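Local coordinates for antiterminator Q protein (Enterobacteria phage SfI, PDB 6JNY) that probably lets RNA polymerase read through transcription terminators, acting as a phage antitermination factor of the Q family, at residues V27-L32 with R55-D60; M64-V69 with P143-A148; F81-S86 with E132-S137; Y100-A105 with P121-C126. One frame throughout, in Å; residues are numbered along the deposited sequence.

Contact 1 (V27-L32 with R55-D60); sequences VYSGRL and RPMCND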
loop_
_atom_site.group_PDB
_atom_site.type_symbol
_atom_site.label_atom_id
_atom_site.label_comp_id
_atom_site.label_asym_id
_atom_site.label_seq_id
_atom_site.Cartn_x
_atom_site.Cartn_y
_atom_site.Cartn_z
ATOM N N VAL A 27 5.214 11.264 3.324
ATOM C CA VAL A 27 5.851 10.273 4.191
ATOM C C VAL A 27 7.333 10.139 3.860
ATOM O O VAL A 27 8.194 10.120 4.755
ATOM C CB VAL A 27 5.132 8.919 4.065
ATOM C CG1 VAL A 27 5.943 7.811 4.703
ATOM C CG2 VAL A 27 3.746 8.995 4.685
ATOM N N TYR A 28 7.656 10.028 2.567
ATOM C CA TYR A 28 9.036 9.789 2.153
ATOM C C TYR A 28 9.949 10.937 2.558
ATOM O O TYR A 28 11.159 10.738 2.724
ATOM C CB TYR A 28 9.098 9.573 0.642
ATOM C CG TYR A 28 10.362 8.913 0.134
ATOM C CD1 TYR A 28 10.684 7.609 0.498
ATOM C CD2 TYR A 28 11.202 9.572 -0.750
ATOM C CE1 TYR A 28 11.823 6.997 0.021
ATOM C CE2 TYR A 28 12.353 8.969 -1.232
ATOM C CZ TYR A 28 12.651 7.679 -0.848
ATOM O OH TYR A 28 13.790 7.072 -1.324
ATOM N N SER A 29 9.392 12.133 2.707
ATOM C CA SER A 29 10.162 13.289 3.153
ATOM C C SER A 29 10.440 13.268 4.645
ATOM O O SER A 29 11.156 14.154 5.136
ATOM C CB SER A 29 9.416 14.568 2.796
ATOM O OG SER A 29 8.447 14.876 3.774
ATOM N N GLY A 30 9.895 12.300 5.374
ATOM C CA GLY A 30 10.187 12.122 6.779
ATOM C C GLY A 30 9.293 12.878 7.727
ATOM O O GLY A 30 9.615 12.966 8.920
ATOM N N ARG A 31 8.161 13.398 7.257
ATOM C CA ARG A 31 7.337 14.276 8.080
ATOM C C ARG A 31 6.385 13.550 9.031
ATOM O O ARG A 31 5.759 14.214 9.866
ATOM C CB ARG A 31 6.595 15.302 7.210
ATOM C CG ARG A 31 7.511 16.436 6.711
ATOM C CD ARG A 31 6.831 17.331 5.677
ATOM N NE ARG A 31 7.605 18.543 5.401
ATOM C CZ ARG A 31 8.753 18.578 4.727
ATOM N NH1 ARG A 31 9.288 17.470 4.234
ATOM N NH2 ARG A 31 9.374 19.739 4.538
ATOM N N LEU A 32 6.254 12.224 8.949
ATOM C CA LEU A 32 5.368 11.507 9.862
ATOM C C LEU A 32 6.111 11.158 11.147
ATOM O O LEU A 32 7.191 10.563 11.104
ATOM C CB LEU A 32 4.806 10.235 9.222
ATOM C CG LEU A 32 3.778 9.497 10.090
ATOM C CD1 LEU A 32 2.549 10.357 10.343
ATOM C CD2 LEU A 32 3.367 8.170 9.459
ATOM N N ARG A 55 8.777 15.790 -5.945
ATOM C CA ARG A 55 7.431 15.245 -5.792
ATOM C C ARG A 55 6.531 16.167 -4.983
ATOM O O ARG A 55 6.864 16.554 -3.862
ATOM C CB ARG A 55 7.483 13.877 -5.117
ATOM C CG ARG A 55 7.425 12.706 -6.062
ATOM C CD ARG A 55 7.014 11.460 -5.316
ATOM N NE ARG A 55 8.123 10.871 -4.578
ATOM C CZ ARG A 55 8.013 9.843 -3.742
ATOM N NH1 ARG A 55 6.825 9.284 -3.520
ATOM N NH2 ARG A 55 9.091 9.378 -3.122
ATOM N N PRO A 56 5.380 16.518 -5.547
ATOM C CA PRO A 56 4.417 17.314 -4.788
ATOM C C PRO A 56 3.882 16.486 -3.635
ATOM O O PRO A 56 3.705 15.268 -3.747
ATOM C CB PRO A 56 3.325 17.622 -5.815
ATOM C CG PRO A 56 3.432 16.534 -6.821
ATOM C CD PRO A 56 4.871 16.123 -6.872
ATOM N N MET A 57 3.653 17.155 -2.513
ATOM C CA MET A 57 3.176 16.488 -1.314
ATOM C C MET A 57 2.005 17.257 -0.734
ATOM O O MET A 57 1.812 18.445 -1.003
ATOM C CB MET A 57 4.292 16.328 -0.272
ATOM C CG MET A 57 4.862 17.639 0.231
ATOM S SD MET A 57 5.987 17.378 1.616
ATOM C CE MET A 57 7.266 16.428 0.842
ATOM N N CYS A 58 1.200 16.553 0.056
ATOM C CA CYS A 58 0.102 17.199 0.747
ATOM C C CYS A 58 0.647 18.025 1.907
ATOM O O CYS A 58 1.841 17.984 2.216
ATOM C CB CYS A 58 -0.874 16.146 1.270
ATOM S SG CYS A 58 -0.065 14.847 2.233
ATOM N N ASN A 59 -0.243 18.784 2.544
ATOM C CA ASN A 59 0.124 19.528 3.740
ATOM C C ASN A 59 0.185 18.585 4.941
ATOM O O ASN A 59 -0.140 17.395 4.848
ATOM C CB ASN A 59 -0.789 20.741 3.931
ATOM C CG ASN A 59 -2.233 20.361 4.209
ATOM O OD1 ASN A 59 -2.521 19.270 4.695
ATOM N ND2 ASN A 59 -3.149 21.269 3.907
ATOM N N ASP A 60 0.600 19.122 6.092
ATOM C CA ASP A 60 0.846 18.280 7.259
ATOM C C ASP A 60 -0.449 17.738 7.847
ATOM O O ASP A 60 -0.493 16.590 8.300
ATOM C CB ASP A 60 1.617 19.061 8.321
ATOM C CG ASP A 60 3.073 19.262 7.955
ATOM O OD1 ASP A 60 3.516 18.772 6.896
ATOM O OD2 ASP A 60 3.789 19.924 8.740
#
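Tyr28 and Arg55 meet at one end of this surface contact, their side chains crossing at about a right angle. The ring and guanidinium planes lie 43° apart, and Arg55 NH2 comes within 3.2 Å of Tyr28 CD2. The same NH2 is also hydrogen-bonded to Ala89 O, which holds the guanidinium beside the ring.

In the middle, the methyl end of Met57 reaches Ser29. Its chain bends at the last torsion (chi3 63°), and Met57 CE comes within 3.4 Å of Ser29 CB, tighter than usual for two carbons. Arg31 runs extended from CG to NE across the Met57 chain, one guanidinium face lying over SD. Arg31 NH1 donates a 2.8 Å hydrogen bond to Ser29 OG, which lies only 10° out of the guanidinium plane; this holds the flat group in place above the sulfur. Ser29 OG is also hydrogen-bonded to Trp26 O, so the hydroxyl links Arg31 to the last turn of the helix. Asp60 faces the guanidinium edge, but OD1 stays 4.4 Å from Arg31 NE, too far for a salt bridge; OD1 is hydrogen-bonded to Trp26 NE1.

The backbone turns at Gly30 with positive phi, and its N bonds to Val27 O at 2.8 Å. This is a Schellman motif closing helix 10-28, set against the loop whose Asn59 N-caps helix 60-74.

Contact 2 (M64-V69 with P143-A148); sequences MLISQV and PVLDSA
Helix 64-69 and helix 143-148 pack side by side in roughly antiparallel fashion, a pairing of two helices in an all-helical core. The axes of the two short segments approach to 9.8 Å, with 143° between their N-to-C directions. The nearest pair of CA atoms is that of Val69 and Leu145, 6.1 Å apart. The second helix is kinked at Pro143, whose N cannot bond back to the preceding turn, and the turn that follows supplies the facing side chains.

The interface is entirely apolar and no hydrogen bond crosses it. Val69 is its hub, splitting its two methyls between neighbours one turn apart. Val69 CG1, anti to the backbone N (chi1 166°), lies 3.7 Å from Val144 CG1, the two valines sliding past each other in opposite directions. Val69 CG2 meets Ala148 CB at 3.5 Å. Leu145 lies across Val69, and its CD1 touches both Leu65 CD2, at 3.6 Å, and Ile66 CG1, at 3.8 Å. Leu65 also touches Phe149 and Arg152, farther along helix 123-155, while Ile66 and Leu145 are backed by helix 10-28 through Trp19, Trp23 and Leu16.

Within the second helix, Val144 O takes two donors from one face of its plane: Ala148 N, and Ser147 OG at 3.1 Å.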
loop_
_atom_site.group_PDB
_atom_site.type_symbol
_atom_site.label_atom_id
_atom_site.label_comp_id
_atom_site.label_asym_id
_atom_site.label_seq_id
_atom_site.Cartn_x
_atom_site.Cartn_y
_atom_site.Cartn_z
ATOM N N MET A 64 -1.102 13.765 8.105
ATOM C CA MET A 64 -1.413 13.051 9.335
ATOM C C MET A 64 -2.744 12.319 9.233
ATOM O O MET A 64 -2.860 11.171 9.682
ATOM C CB MET A 64 -1.399 14.015 10.525
ATOM C CG MET A 64 0.010 14.374 10.953
ATOM S SD MET A 64 0.109 15.473 12.379
ATOM C CE MET A 64 -0.524 17.004 11.687
ATOM N N LEU A 65 -3.759 12.960 8.652
ATOM C CA LEU A 65 -5.062 12.314 8.527
ATOM C C LEU A 65 -4.954 11.056 7.676
ATOM O O LEU A 65 -5.476 9.994 8.041
ATOM C CB LEU A 65 -6.073 13.287 7.921
ATOM C CG LEU A 65 -7.519 12.813 7.704
ATOM C CD1 LEU A 65 -8.473 13.976 7.814
ATOM C CD2 LEU A 65 -7.717 12.121 6.356
ATOM N N ILE A 66 -4.280 11.157 6.531
ATOM C CA ILE A 66 -4.155 9.992 5.661
ATOM C C ILE A 66 -3.346 8.897 6.337
ATOM O O ILE A 66 -3.650 7.709 6.197
ATOM C CB ILE A 66 -3.578 10.379 4.288
ATOM C CG1 ILE A 66 -4.515 11.348 3.578
ATOM C CG2 ILE A 66 -3.326 9.118 3.423
ATOM C CD1 ILE A 66 -3.849 12.103 2.420
ATOM N N SER A 67 -2.283 9.274 7.050
ATOM C CA SER A 67 -1.445 8.278 7.711
ATOM C C SER A 67 -2.235 7.509 8.760
ATOM O O SER A 67 -2.068 6.290 8.902
ATOM C CB SER A 67 -0.254 8.963 8.384
ATOM O OG SER A 67 0.595 9.609 7.452
ATOM N N GLN A 68 -3.062 8.218 9.532
ATOM C CA GLN A 68 -3.901 7.565 10.529
ATOM C C GLN A 68 -4.888 6.622 9.862
ATOM O O GLN A 68 -5.129 5.511 10.352
ATOM C CB GLN A 68 -4.647 8.618 11.348
ATOM C CG GLN A 68 -3.763 9.476 12.235
ATOM C CD GLN A 68 -4.567 10.289 13.234
ATOM O OE1 GLN A 68 -4.035 10.759 14.238
ATOM N NE2 GLN A 68 -5.862 10.452 12.963
ATOM N N VAL A 69 -5.460 7.037 8.728
ATOM C CA VAL A 69 -6.357 6.156 7.984
ATOM C C VAL A 69 -5.613 4.917 7.512
ATOM O O VAL A 69 -6.063 3.781 7.714
ATOM C CB VAL A 69 -7.008 6.922 6.820
ATOM C CG1 VAL A 69 -7.654 5.973 5.841
ATOM C CG2 VAL A 69 -8.007 7.921 7.356
ATOM N N PRO A 143 -13.128 3.728 1.443
ATOM C CA PRO A 143 -14.253 4.227 2.256
ATOM C C PRO A 143 -13.801 4.881 3.536
ATOM O O PRO A 143 -14.459 5.813 4.017
ATOM C CB PRO A 143 -15.076 2.969 2.540
ATOM C CG PRO A 143 -14.088 1.853 2.472
ATOM C CD PRO A 143 -13.107 2.252 1.394
ATOM N N VAL A 144 -12.688 4.427 4.102
ATOM C CA VAL A 144 -12.199 4.999 5.347
ATOM C C VAL A 144 -11.629 6.386 5.116
ATOM O O VAL A 144 -11.802 7.285 5.946
ATOM C CB VAL A 144 -11.181 4.060 6.013
ATOM C CG1 VAL A 144 -10.777 4.589 7.378
ATOM C CG2 VAL A 144 -11.771 2.663 6.135
ATOM N N LEU A 145 -10.906 6.584 4.011
ATOM C CA LEU A 145 -10.364 7.909 3.741
ATOM C C LEU A 145 -11.462 8.872 3.328
ATOM O O LEU A 145 -11.453 10.039 3.734
ATOM C CB LEU A 145 -9.288 7.841 2.655
ATOM C CG LEU A 145 -8.577 9.194 2.459
ATOM C CD1 LEU A 145 -7.893 9.639 3.742
ATOM C CD2 LEU A 145 -7.579 9.193 1.295
ATOM N N ASP A 146 -12.403 8.410 2.503
ATOM C CA ASP A 146 -13.530 9.259 2.136
ATOM C C ASP A 146 -14.288 9.704 3.377
ATOM O O ASP A 146 -14.630 10.882 3.513
ATOM C CB ASP A 146 -14.473 8.521 1.184
ATOM C CG ASP A 146 -15.632 9.382 0.722
ATOM O OD1 ASP A 146 -15.406 10.531 0.297
ATOM O OD2 ASP A 146 -16.776 8.898 0.781
ATOM N N SER A 147 -14.529 8.778 4.308
ATOM C CA SER A 147 -15.249 9.156 5.517
ATOM C C SER A 147 -14.381 10.006 6.430
ATOM O O SER A 147 -14.909 10.840 7.178
ATOM C CB SER A 147 -15.751 7.909 6.242
ATOM O OG SER A 147 -14.716 7.311 6.982
ATOM N N ALA A 148 -13.059 9.840 6.376
ATOM C CA ALA A 148 -12.195 10.652 7.230
ATOM C C ALA A 148 -12.245 12.117 6.825
ATOM O O ALA A 148 -12.308 13.003 7.686
ATOM C CB ALA A 148 -10.752 10.149 7.204
#

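Contact 3 (F81-S86 with E132-S137); sequences FGILLS and EILNAS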
loop_
_atom_site.group_PDB
_atom_site.type_symbol
_atom_site.label_atom_id
_atom_site.label_comp_id
_atom_site.label_asym_id
_atom_site.label_seq_id
_atom_site.Cartn_x
_atom_site.Cartn_y
_atom_site.Cartn_z
ATOM N N PHE A 81 0.952 -3.768 3.629
ATOM C CA PHE A 81 1.371 -2.443 4.073
ATOM C C PHE A 81 2.728 -2.082 3.472
ATOM O O PHE A 81 2.902 -0.984 2.933
ATOM C CB PHE A 81 1.414 -2.435 5.607
ATOM C CG PHE A 81 1.206 -1.079 6.255
ATOM C CD1 PHE A 81 1.404 0.120 5.570
ATOM C CD2 PHE A 81 0.817 -1.013 7.595
ATOM C CE1 PHE A 81 1.208 1.344 6.213
ATOM C CE2 PHE A 81 0.622 0.206 8.240
ATOM C CZ PHE A 81 0.821 1.384 7.555
ATOM N N GLY A 82 3.675 -3.016 3.510
ATOM C CA GLY A 82 4.987 -2.742 2.944
ATOM C C GLY A 82 4.940 -2.499 1.447
ATOM O O GLY A 82 5.625 -1.610 0.929
ATOM N N ILE A 83 4.117 -3.275 0.735
ATOM C CA ILE A 83 3.996 -3.090 -0.707
ATOM C C ILE A 83 3.385 -1.734 -1.024
ATOM O O ILE A 83 3.818 -1.041 -1.952
ATOM C CB ILE A 83 3.206 -4.258 -1.323
ATOM C CG1 ILE A 83 4.085 -5.509 -1.384
ATOM C CG2 ILE A 83 2.665 -3.897 -2.697
ATOM C CD1 ILE A 83 3.319 -6.776 -1.620
ATOM N N LEU A 84 2.360 -1.335 -0.262
ATOM C CA LEU A 84 1.785 -0.011 -0.424
ATOM C C LEU A 84 2.828 1.080 -0.228
ATOM O O LEU A 84 2.867 2.051 -0.994
ATOM C CB LEU A 84 0.638 0.173 0.579
ATOM C CG LEU A 84 -0.209 1.437 0.448
ATOM C CD1 LEU A 84 -1.151 1.321 -0.731
ATOM C CD2 LEU A 84 -1.014 1.693 1.739
ATOM N N LEU A 85 3.677 0.940 0.802
ATOM C CA LEU A 85 4.708 1.946 1.063
ATOM C C LEU A 85 5.784 1.958 -0.023
ATOM O O LEU A 85 6.214 3.032 -0.450
ATOM C CB LEU A 85 5.316 1.739 2.456
ATOM C CG LEU A 85 4.372 2.090 3.623
ATOM C CD1 LEU A 85 4.921 1.549 4.947
ATOM C CD2 LEU A 85 4.144 3.578 3.705
ATOM N N SER A 86 6.188 0.781 -0.509
ATOM C CA SER A 86 7.135 0.728 -1.626
ATOM C C SER A 86 6.599 1.496 -2.828
ATOM O O SER A 86 7.301 2.324 -3.415
ATOM C CB SER A 86 7.421 -0.722 -2.004
ATOM O OG SER A 86 8.151 -1.379 -0.979
ATOM N N GLU A 132 -2.696 -7.364 -7.414
ATOM C CA GLU A 132 -3.900 -7.676 -6.648
ATOM C C GLU A 132 -3.808 -7.123 -5.234
ATOM O O GLU A 132 -4.805 -6.643 -4.678
ATOM C CB GLU A 132 -4.116 -9.189 -6.606
ATOM C CG GLU A 132 -4.674 -9.777 -7.881
ATOM C CD GLU A 132 -4.596 -11.293 -7.898
ATOM O OE1 GLU A 132 -4.206 -11.884 -6.864
ATOM O OE2 GLU A 132 -4.936 -11.893 -8.939
ATOM N N ILE A 133 -2.628 -7.203 -4.625
ATOM C CA ILE A 133 -2.448 -6.675 -3.276
ATOM C C ILE A 133 -2.651 -5.163 -3.258
ATOM O O ILE A 133 -3.335 -4.623 -2.377
ATOM C CB ILE A 133 -1.077 -7.103 -2.719
ATOM C CG1 ILE A 133 -1.072 -8.607 -2.417
ATOM C CG2 ILE A 133 -0.698 -6.279 -1.485
ATOM C CD1 ILE A 133 0.330 -9.173 -2.258
ATOM N N LEU A 134 -2.081 -4.452 -4.232
ATOM C CA LEU A 134 -2.288 -3.009 -4.286
ATOM C C LEU A 134 -3.761 -2.676 -4.494
ATOM O O LEU A 134 -4.315 -1.805 -3.809
ATOM C CB LEU A 134 -1.408 -2.380 -5.373
ATOM C CG LEU A 134 0.065 -2.253 -5.005
ATOM C CD1 LEU A 134 0.888 -1.971 -6.273
ATOM C CD2 LEU A 134 0.260 -1.152 -3.986
ATOM N N ASN A 135 -4.420 -3.382 -5.412
ATOM C CA ASN A 135 -5.833 -3.138 -5.664
ATOM C C ASN A 135 -6.658 -3.397 -4.420
ATOM O O ASN A 135 -7.527 -2.598 -4.076
ATOM C CB ASN A 135 -6.310 -4.009 -6.825
ATOM C CG ASN A 135 -7.763 -3.775 -7.150
ATOM O OD1 ASN A 135 -8.648 -4.479 -6.652
ATOM N ND2 ASN A 135 -8.024 -2.769 -7.974
ATOM N N ALA A 136 -6.377 -4.489 -3.720
ATOM C CA ALA A 136 -7.158 -4.823 -2.535
ATOM C C ALA A 136 -6.930 -3.794 -1.439
ATOM O O ALA A 136 -7.861 -3.439 -0.701
ATOM C CB ALA A 136 -6.764 -6.217 -2.053
ATOM N N SER A 137 -5.700 -3.300 -1.317
ATOM C CA SER A 137 -5.410 -2.276 -0.317
ATOM C C SER A 137 -6.165 -0.987 -0.605
ATOM O O SER A 137 -6.736 -0.385 0.309
ATOM C CB SER A 137 -3.908 -2.003 -0.265
ATOM O OG SER A 137 -3.172 -3.184 0.047
#
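Ile83 packs against both Ile133 and Leu134 where two helices cross almost perpendicularly near the centre of the chain. The axes of the short segments 81-86 and 132-137 pass 9.6 Å apart and cross at -94°, so the contact is compact, a single crossing point within the helical core.

Van der Waals contacts, nearly all between aliphatic side chains, make up the interface. Ile83 divides its branches: CG2 lies against Leu134 CG at 3.8 Å, while CD1 points to Ile133 CD1 at 3.9 Å, the two isoleucine side chains nearly perpendicular. Leu134, with CG anti to its carbonyl carbon (chi1 -76°), brings CD2 over the backbone of the other helix, 4.0 Å from Leu84 CA. Leu84 CD1 reaches Ser137 CB more loosely. Helix 94-103 borders the group through Ile97 and Tyr101, and Met74 of helix 60-74 touches Ser137.

No hydrogen bond crosses between the two segments. The buried hydroxyl of Ser137 is satisfied by its own backbone: OG donates to Ile133 O at 2.8 Å, above the carbonyl plane and on the opposite face from Ser137 N, which reaches that same oxygen at 2.9 Å.

Contact 4 (Y100-A105 with P121-C126); sequences YYHRVA and PSLATC
The ring of His102 carries Leu123 on one face: Leu123 CB stands 4.1 Å from the ring centroid, 10° off the normal, a CH-pi contact. The edge of the ring near its plane meets Pro121 O, which lies 3.2 Å from His102 CD2, and the sulfur of Cys126 sits at the edge too. With CG anti to the backbone N (chi1 174°), the imidazole extends from its helix across the start of the next one, and Leu123 CD1 closes on His102 CB at 3.6 Å.

Tyr101 is met differently. Cys126 SG sits at its ring edge, 3.5 Å from Tyr101 CD2, a sulfur-aromatic contact, while Cys126 O lies over one face. Tyr101 OH is hydrogen-bonded to Glu129 and Lys79, and the ring also packs on Val130 and Ile133 of helix 123-155.

Further along, Ala105 CB packs on the Pro121 ring, 3.6 Å from CG. A water ties the two backbones, donating to His102 O at 3.0 Å and to Pro121 O at 2.9 Å.

Ser122 stands at the N-cap position of helix 123-155, and helix 94-103 ends before Val104. The contact therefore joins the end of one helix to the start of the next at the base of the antiparallel beta-hairpin formed by strands 108-112 and 115-119.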
loop_
_atom_site.group_PDB
_atom_site.type_symbol
_atom_site.label_atom_id
_atom_site.label_comp_id
_atom_site.label_asym_id
_atom_site.label_seq_id
_atom_site.Cartn_x
_atom_site.Cartn_y
_atom_site.Cartn_z
ATOM N N TYR A 100 11.461 -8.103 -6.607
ATOM C CA TYR A 100 11.976 -8.443 -5.285
ATOM C C TYR A 100 11.095 -9.480 -4.600
ATOM O O TYR A 100 11.604 -10.382 -3.927
ATOM C CB TYR A 100 12.099 -7.201 -4.405
ATOM C CG TYR A 100 12.743 -7.522 -3.082
ATOM C CD1 TYR A 100 11.988 -7.608 -1.926
ATOM C CD2 TYR A 100 14.109 -7.782 -2.998
ATOM C CE1 TYR A 100 12.571 -7.922 -0.715
ATOM C CE2 TYR A 100 14.702 -8.098 -1.792
ATOM C CZ TYR A 100 13.925 -8.165 -0.651
ATOM O OH TYR A 100 14.505 -8.479 0.560
ATOM N N TYR A 101 9.773 -9.330 -4.732
ATOM C CA TYR A 101 8.809 -10.299 -4.215
ATOM C C TYR A 101 9.110 -11.689 -4.761
ATOM O O TYR A 101 9.119 -12.676 -4.016
ATOM C CB TYR A 101 7.430 -9.812 -4.677
ATOM C CG TYR A 101 6.165 -10.533 -4.238
ATOM C CD1 TYR A 101 5.238 -9.887 -3.431
ATOM C CD2 TYR A 101 5.845 -11.797 -4.719
ATOM C CE1 TYR A 101 4.055 -10.501 -3.069
ATOM C CE2 TYR A 101 4.658 -12.425 -4.356
ATOM C CZ TYR A 101 3.776 -11.770 -3.528
ATOM O OH TYR A 101 2.593 -12.380 -3.164
ATOM N N HIS A 102 9.380 -11.775 -6.062
ATOM C CA HIS A 102 9.760 -13.039 -6.688
ATOM C C HIS A 102 11.106 -13.543 -6.180
ATOM O O HIS A 102 11.269 -14.740 -5.917
ATOM C CB HIS A 102 9.791 -12.846 -8.201
ATOM C CG HIS A 102 10.312 -14.027 -8.954
ATOM N ND1 HIS A 102 11.577 -14.058 -9.502
ATOM C CD2 HIS A 102 9.734 -15.209 -9.269
ATOM C CE1 HIS A 102 11.759 -15.214 -10.115
ATOM N NE2 HIS A 102 10.659 -15.934 -9.983
ATOM N N ARG A 103 12.086 -12.643 -6.048
ATOM C CA ARG A 103 13.429 -13.028 -5.618
ATOM C C ARG A 103 13.423 -13.709 -4.251
ATOM O O ARG A 103 14.182 -14.660 -4.023
ATOM C CB ARG A 103 14.336 -11.793 -5.608
ATOM C CG ARG A 103 15.804 -12.080 -5.354
ATOM C CD ARG A 103 16.549 -10.810 -4.949
ATOM N NE ARG A 103 16.590 -9.815 -6.022
ATOM C CZ ARG A 103 17.629 -9.636 -6.832
ATOM N NH1 ARG A 103 18.703 -10.395 -6.700
ATOM N NH2 ARG A 103 17.589 -8.703 -7.775
ATOM N N VAL A 104 12.583 -13.244 -3.322
ATOM C CA VAL A 104 12.603 -13.759 -1.954
ATOM C C VAL A 104 11.456 -14.730 -1.675
ATOM O O VAL A 104 11.257 -15.128 -0.523
ATOM C CB VAL A 104 12.666 -12.635 -0.906
ATOM C CG1 VAL A 104 13.899 -11.780 -1.128
ATOM C CG2 VAL A 104 11.400 -11.781 -0.946
ATOM N N ALA A 105 10.713 -15.132 -2.700
ATOM C CA ALA A 105 9.508 -15.926 -2.488
ATOM C C ALA A 105 9.847 -17.305 -1.930
ATOM O O ALA A 105 10.862 -17.906 -2.285
ATOM C CB ALA A 105 8.742 -16.073 -3.801
ATOM N N PRO A 121 6.897 -19.488 -6.780
ATOM C CA PRO A 121 6.019 -18.896 -7.792
ATOM C C PRO A 121 6.807 -18.263 -8.932
ATOM O O PRO A 121 7.921 -17.762 -8.754
ATOM C CB PRO A 121 5.235 -17.835 -7.003
ATOM C CG PRO A 121 6.111 -17.486 -5.877
ATOM C CD PRO A 121 6.831 -18.762 -5.502
ATOM N N SER A 122 6.203 -18.299 -10.116
ATOM C CA SER A 122 6.791 -17.674 -11.288
ATOM C C SER A 122 6.794 -16.156 -11.129
ATOM O O SER A 122 6.115 -15.595 -10.260
ATOM C CB SER A 122 6.008 -18.061 -12.542
ATOM O OG SER A 122 4.742 -17.429 -12.583
ATOM N N LEU A 123 7.586 -15.487 -11.973
ATOM C CA LEU A 123 7.586 -14.028 -11.963
ATOM C C LEU A 123 6.236 -13.483 -12.410
ATOM O O LEU A 123 5.748 -12.488 -11.864
ATOM C CB LEU A 123 8.717 -13.493 -12.844
ATOM C CG LEU A 123 8.910 -11.977 -12.882
ATOM C CD1 LEU A 123 9.302 -11.424 -11.519
ATOM C CD2 LEU A 123 9.973 -11.624 -13.930
ATOM N N ALA A 124 5.608 -14.126 -13.396
ATOM C CA ALA A 124 4.283 -13.697 -13.830
ATOM C C ALA A 124 3.279 -13.777 -12.689
ATOM O O ALA A 124 2.428 -12.891 -12.534
ATOM C CB ALA A 124 3.819 -14.546 -15.011
ATOM N N THR A 125 3.363 -14.836 -11.881
ATOM C CA THR A 125 2.471 -14.968 -10.733
ATOM C C THR A 125 2.733 -13.871 -9.714
ATOM O O THR A 125 1.793 -13.283 -9.173
ATOM C CB THR A 125 2.658 -16.342 -10.093
ATOM O OG1 THR A 125 2.226 -17.353 -11.009
ATOM C CG2 THR A 125 1.845 -16.460 -8.805
ATOM N N CYS A 126 4.003 -13.579 -9.442
ATOM C CA CYS A 126 4.330 -12.543 -8.470
ATOM C C CYS A 126 3.865 -11.171 -8.944
ATOM O O CYS A 126 3.383 -10.364 -8.142
ATOM C CB CYS A 126 5.828 -12.552 -8.187
ATOM S SG CYS A 126 6.358 -14.048 -7.302
HETATM O O HOH W 1 10.074 -17.320 -6.811
#

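From the N terminus, contact 1 closes first, a short loop holding helix 38-45 that joins the end of helix 10-28 to the approach to helix 60-74. The other three follow in series with it and lie one within another: contact 2 spans the longest loop, contact 3 falls inside that, and contact 4, which closes the beta-hairpin, is innermost. Contacts 2, 3 and 4 all use helix 123-155, which meets helices 94-103, 78-90 and 60-74 in that order from its N-terminal end. Contacts 1 and 2 touch through Leu32 and Ser67, and contacts 3 and 4 through Tyr101, while contacts 2 and 4 have centres about 31 Å apart.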